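Local coordinates for myosin-I heavy chain (Dictyostelium discoideum, PDB 5EJR), which is an actin-based motor with ATPase activity, involved in the early steps of phagocytosis and adhesion, represented here by a MyTH4-FERM unit of its tail, at residues A[312-315]-A[319-322]; A[351-356]-A[403-408]. All coordinates share one frame; numbering follows the deposited sequence.

Both contacts lie in the helical lobe of the FERM domain, contact 1 local in sequence and contact 2 long-range. Contact 1 is the more buried and spans the short turn from helix 311-314 into helix 317-332, which it joins through an aromatic ring and a methyl group. Contact 2, only partly buried, brings together helices 341-355 and 402-416, far apart in sequence, through leucines and the aliphatic parts of polar chains. Neither uses a hydrogen bond between its own segments. Helix 402-416 connects them: Glu321 OE1 and Lys406 NZ form a salt bridge of 2.7 Å, while Phe320 packs against Lys406 and Leu407.

Contact 1 of 2, residues A[312-315]-A[319-322]; sequences LWTD and CFEL
Phe320 and Thr314 meet in a CH-pi contact: the Thr314 methyl CG2 stands 3.8 Å from the centroid of the Phe320 ring and 4° off its normal, almost exactly above the middle of one face. The two side chains run side by side in the same direction, and the distances bear out the centring, with Thr314 CG2 3.9 Å from CD2 and 4.1 Å from CE1 of Phe320. On the threonine, CG2 lies anti to the carbonyl carbon, which turns the methyl to the ring and leaves OG1 to hydrogen-bond the backbone O of Glu310, one turn back. The pair closes the sharp turn that carries the chain from helix 311-314 into helix 317-332, near the start of the FERM F2 lobe. Trp313 contributes mainly backbone: its carbonyl O comes within 3.1 Å of Phe320 CB, a close approach, and obliquely to the ring. Trp313 CB touches Phe320 CD1 at 4.1 Å, whereas the rest of the side chain packs on Asp301 and Ile306. A chi1 of -180° sets the Phe320 ring opposite its own backbone N and beside the carbonyl carbon, where it also packs on Ile410 of helix 402-416. Replacement of Phe320 by an alanine would probably leave the Thr314 methyl without its aromatic platform and open a gap between the turn and helix 402-416.

Contact 2 of 2, residues A[351-356]-A[403-408]; sequences LIQLLY and EYLKLM
Leu354 and Leu405 lie alongside, head to tail, an arrangement that puts the branched end of one leucine against the base of the other. Leu354 CG and CD2 both approach Leu405 CB, CD2 at 3.6 Å, while Leu405 CD1 is 4.0 Å from Leu354 CG. The same Leu354 methyl, CD2, is also 3.7 Å from Lys406 CG, so that the leucine tip rests on two successive residues of helix 402-416. Lys406 crosses it at a slant, offering its methylene chain; the extended chain carries NZ onward to its partner Glu321, so the lysine serves apolar and ionic contacts at once. Gln353 approaches Leu405 differently, lying roughly perpendicular to it. Its CG is anti to the backbone N (chi1 -162°) and the chain stays extended, laying the aliphatic part and the amide across the leucine methyls. Leu405 CD1 sits 3.8 Å from Gln353 CG, and Leu405 CD2 is 3.5 Å from Gln353 OE1. That amide oxygen is buried by the contact and has no polar partner in the model, a likely energetic cost set against the apolar packing. Beyond the pair, Tyr324 of helix 317-332 also touches Leu354, and Leu397 touches Gln353. The axes of 351-355 and 403-408 approach to 9.7 Å and run nearly opposite ways, at 155°, with Leu354 and Leu405 the facing residues. Nearly antiparallel helix packing of this kind belongs to the F2 lobe of the FERM domain, the all-helical lobe with an acyl-CoA-binding-protein-like fold.

Contact 1 of 2, residues A[312-315]-A[319-322]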
# COMPACT_ATOMS: atom_id res chain seq x y z
N LEU A 312 -21.42 23.96 -5.61
CA LEU A 312 -20.06 23.49 -5.30
C LEU A 312 -20.09 22.07 -4.76
O LEU A 312 -19.10 21.34 -4.84
CB LEU A 312 -19.34 24.45 -4.32
CG LEU A 312 -19.20 25.90 -4.78
CD1 LEU A 312 -18.57 26.76 -3.69
CD2 LEU A 312 -18.35 25.99 -6.14
N TRP A 313 -21.23 21.69 -4.19
CA TRP A 313 -21.36 20.37 -3.58
C TRP A 313 -22.21 19.41 -4.43
O TRP A 313 -21.93 18.22 -4.44
CB TRP A 313 -22.03 20.56 -2.21
CG TRP A 313 -21.23 21.40 -1.27
CD1 TRP A 313 -21.12 22.76 -1.27
CD2 TRP A 313 -20.38 20.93 -0.22
NE1 TRP A 313 -20.27 23.17 -0.27
CE2 TRP A 313 -19.85 22.07 0.44
CE3 TRP A 313 -20.08 19.65 0.29
CZ2 TRP A 313 -19.03 21.96 1.56
CZ3 TRP A 313 -19.24 19.55 1.39
CH2 TRP A 313 -18.74 20.70 2.02
N THR A 314 -23.25 19.92 -5.10
CA THR A 314 -24.18 19.07 -5.82
C THR A 314 -23.97 18.94 -7.35
O THR A 314 -24.54 18.01 -7.92
CB THR A 314 -25.60 19.52 -5.53
OG1 THR A 314 -25.73 20.80 -6.10
CG2 THR A 314 -25.96 19.50 -4.01
N ASP A 315 -23.18 19.84 -8.03
CA ASP A 315 -22.96 19.71 -9.49
C ASP A 315 -22.56 18.30 -9.91
O ASP A 315 -23.09 17.77 -10.87
CB ASP A 315 -21.94 20.73 -10.03
CG ASP A 315 -22.54 22.10 -10.26
OD1 ASP A 315 -23.76 22.28 -10.03
OD2 ASP A 315 -21.78 23.02 -10.63
N CYS A 319 -20.43 12.40 -6.68
CA CYS A 319 -19.53 12.84 -5.63
C CYS A 319 -20.34 13.33 -4.42
O CYS A 319 -19.93 13.07 -3.29
CB CYS A 319 -18.56 13.91 -6.13
SG CYS A 319 -17.66 14.79 -4.83
N PHE A 320 -21.45 14.05 -4.65
CA PHE A 320 -22.27 14.57 -3.56
C PHE A 320 -22.85 13.41 -2.75
O PHE A 320 -22.84 13.46 -1.53
CB PHE A 320 -23.40 15.47 -4.06
CG PHE A 320 -24.26 16.03 -2.94
CD1 PHE A 320 -23.70 16.82 -1.94
CD2 PHE A 320 -25.62 15.75 -2.88
CE1 PHE A 320 -24.49 17.29 -0.89
CE2 PHE A 320 -26.41 16.23 -1.82
CZ PHE A 320 -25.84 17.02 -0.85
N GLU A 321 -23.32 12.38 -3.45
CA GLU A 321 -23.91 11.21 -2.82
C GLU A 321 -22.88 10.44 -1.96
O GLU A 321 -23.18 10.07 -0.82
CB GLU A 321 -24.60 10.32 -3.88
CG GLU A 321 -25.46 9.19 -3.31
CD GLU A 321 -26.47 9.59 -2.24
OE1 GLU A 321 -26.95 10.74 -2.26
OE2 GLU A 321 -26.79 8.73 -1.39
N LEU A 322 -21.66 10.28 -2.48
CA LEU A 322 -20.59 9.62 -1.73
C LEU A 322 -20.18 10.44 -0.54
O LEU A 322 -19.88 9.88 0.51
CB LEU A 322 -19.39 9.31 -2.59
CG LEU A 322 -19.53 8.17 -3.57
CD1 LEU A 322 -18.32 8.13 -4.49
CD2 LEU A 322 -19.72 6.81 -2.84

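Contact 2 of 2, residues A[351-356]-A[403-408]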
# COMPACT_ATOMS: atom_id res chain seq x y z
N LEU A 351 -32.39 13.35 9.26
CA LEU A 351 -32.07 12.01 8.78
C LEU A 351 -33.29 11.11 8.72
O LEU A 351 -33.36 10.25 7.83
CB LEU A 351 -30.93 11.38 9.62
CG LEU A 351 -29.54 12.07 9.53
CD1 LEU A 351 -28.51 11.29 10.28
CD2 LEU A 351 -29.08 12.21 8.09
N ILE A 352 -34.26 11.31 9.62
CA ILE A 352 -35.54 10.55 9.58
C ILE A 352 -36.34 10.98 8.33
O ILE A 352 -36.80 10.12 7.58
CB ILE A 352 -36.34 10.73 10.91
CG1 ILE A 352 -35.67 9.91 12.05
CG2 ILE A 352 -37.84 10.32 10.75
CD1 ILE A 352 -36.12 10.30 13.48
N GLN A 353 -36.40 12.29 8.04
CA GLN A 353 -37.11 12.77 6.85
C GLN A 353 -36.46 12.22 5.57
O GLN A 353 -37.16 11.92 4.59
CB GLN A 353 -37.23 14.31 6.85
CG GLN A 353 -38.31 14.82 5.88
CD GLN A 353 -38.44 16.32 5.78
OE1 GLN A 353 -37.94 17.07 6.60
NE2 GLN A 353 -39.14 16.79 4.76
N LEU A 354 -35.13 11.97 5.60
CA LEU A 354 -34.44 11.37 4.46
C LEU A 354 -34.78 9.88 4.32
O LEU A 354 -34.87 9.38 3.20
CB LEU A 354 -32.92 11.61 4.53
CG LEU A 354 -32.42 12.99 4.07
CD1 LEU A 354 -31.00 13.28 4.60
CD2 LEU A 354 -32.43 13.12 2.58
N LEU A 355 -34.92 9.15 5.43
CA LEU A 355 -35.28 7.73 5.38
C LEU A 355 -36.77 7.54 5.04
O LEU A 355 -37.13 6.55 4.40
CB LEU A 355 -35.03 7.07 6.74
CG LEU A 355 -33.62 6.81 7.15
CD1 LEU A 355 -33.56 6.46 8.64
CD2 LEU A 355 -33.01 5.69 6.30
N TYR A 356 -37.63 8.44 5.52
CA TYR A 356 -39.08 8.35 5.35
C TYR A 356 -39.67 9.62 4.73
O TYR A 356 -40.27 10.42 5.44
CB TYR A 356 -39.73 7.99 6.71
CG TYR A 356 -39.12 6.75 7.33
CD1 TYR A 356 -39.40 5.48 6.83
CD2 TYR A 356 -38.23 6.85 8.39
CE1 TYR A 356 -38.83 4.34 7.39
CE2 TYR A 356 -37.62 5.72 8.93
CZ TYR A 356 -37.94 4.46 8.45
OH TYR A 356 -37.36 3.34 9.01
N GLU A 403 -32.23 16.19 -1.75
CA GLU A 403 -30.96 16.90 -1.89
C GLU A 403 -30.81 18.02 -0.85
O GLU A 403 -29.72 18.20 -0.29
CB GLU A 403 -30.85 17.53 -3.29
CG GLU A 403 -29.51 18.18 -3.51
CD GLU A 403 -29.27 18.53 -4.95
OE1 GLU A 403 -28.82 17.63 -5.70
OE2 GLU A 403 -29.51 19.70 -5.33
N TYR A 404 -31.87 18.80 -0.63
CA TYR A 404 -31.79 19.91 0.31
C TYR A 404 -31.62 19.44 1.75
O TYR A 404 -30.95 20.12 2.54
CB TYR A 404 -32.96 20.88 0.15
CG TYR A 404 -32.78 22.15 0.93
CD1 TYR A 404 -31.94 23.17 0.47
CD2 TYR A 404 -33.41 22.33 2.15
CE1 TYR A 404 -31.76 24.34 1.20
CE2 TYR A 404 -33.26 23.51 2.88
CZ TYR A 404 -32.42 24.50 2.42
OH TYR A 404 -32.26 25.63 3.18
N LEU A 405 -32.22 18.29 2.10
CA LEU A 405 -32.07 17.70 3.43
C LEU A 405 -30.62 17.21 3.65
O LEU A 405 -30.09 17.35 4.75
CB LEU A 405 -33.07 16.55 3.61
CG LEU A 405 -34.57 16.90 3.76
CD1 LEU A 405 -35.42 15.62 3.61
CD2 LEU A 405 -34.86 17.61 5.11
N LYS A 406 -29.99 16.68 2.62
CA LYS A 406 -28.61 16.22 2.69
C LYS A 406 -27.65 17.42 2.92
O LYS A 406 -26.77 17.33 3.78
CB LYS A 406 -28.24 15.38 1.45
CG LYS A 406 -29.02 14.04 1.34
CD LYS A 406 -28.74 13.33 0.03
CE LYS A 406 -29.72 12.23 -0.22
NZ LYS A 406 -29.41 11.49 -1.47
N LEU A 407 -27.95 18.56 2.28
CA LEU A 407 -27.16 19.79 2.43
C LEU A 407 -27.34 20.37 3.83
O LEU A 407 -26.37 20.86 4.41
CB LEU A 407 -27.57 20.85 1.37
CG LEU A 407 -27.22 20.55 -0.09
CD1 LEU A 407 -27.99 21.45 -1.05
CD2 LEU A 407 -25.75 20.74 -0.34
N MET A 408 -28.57 20.29 4.39
CA MET A 408 -28.93 20.77 5.72
C MET A 408 -28.19 19.92 6.76
O MET A 408 -27.69 20.45 7.74
CB MET A 408 -30.45 20.61 5.96
CG MET A 408 -31.31 21.70 5.39
SD MET A 408 -33.09 21.33 5.64
CE MET A 408 -33.25 21.60 7.41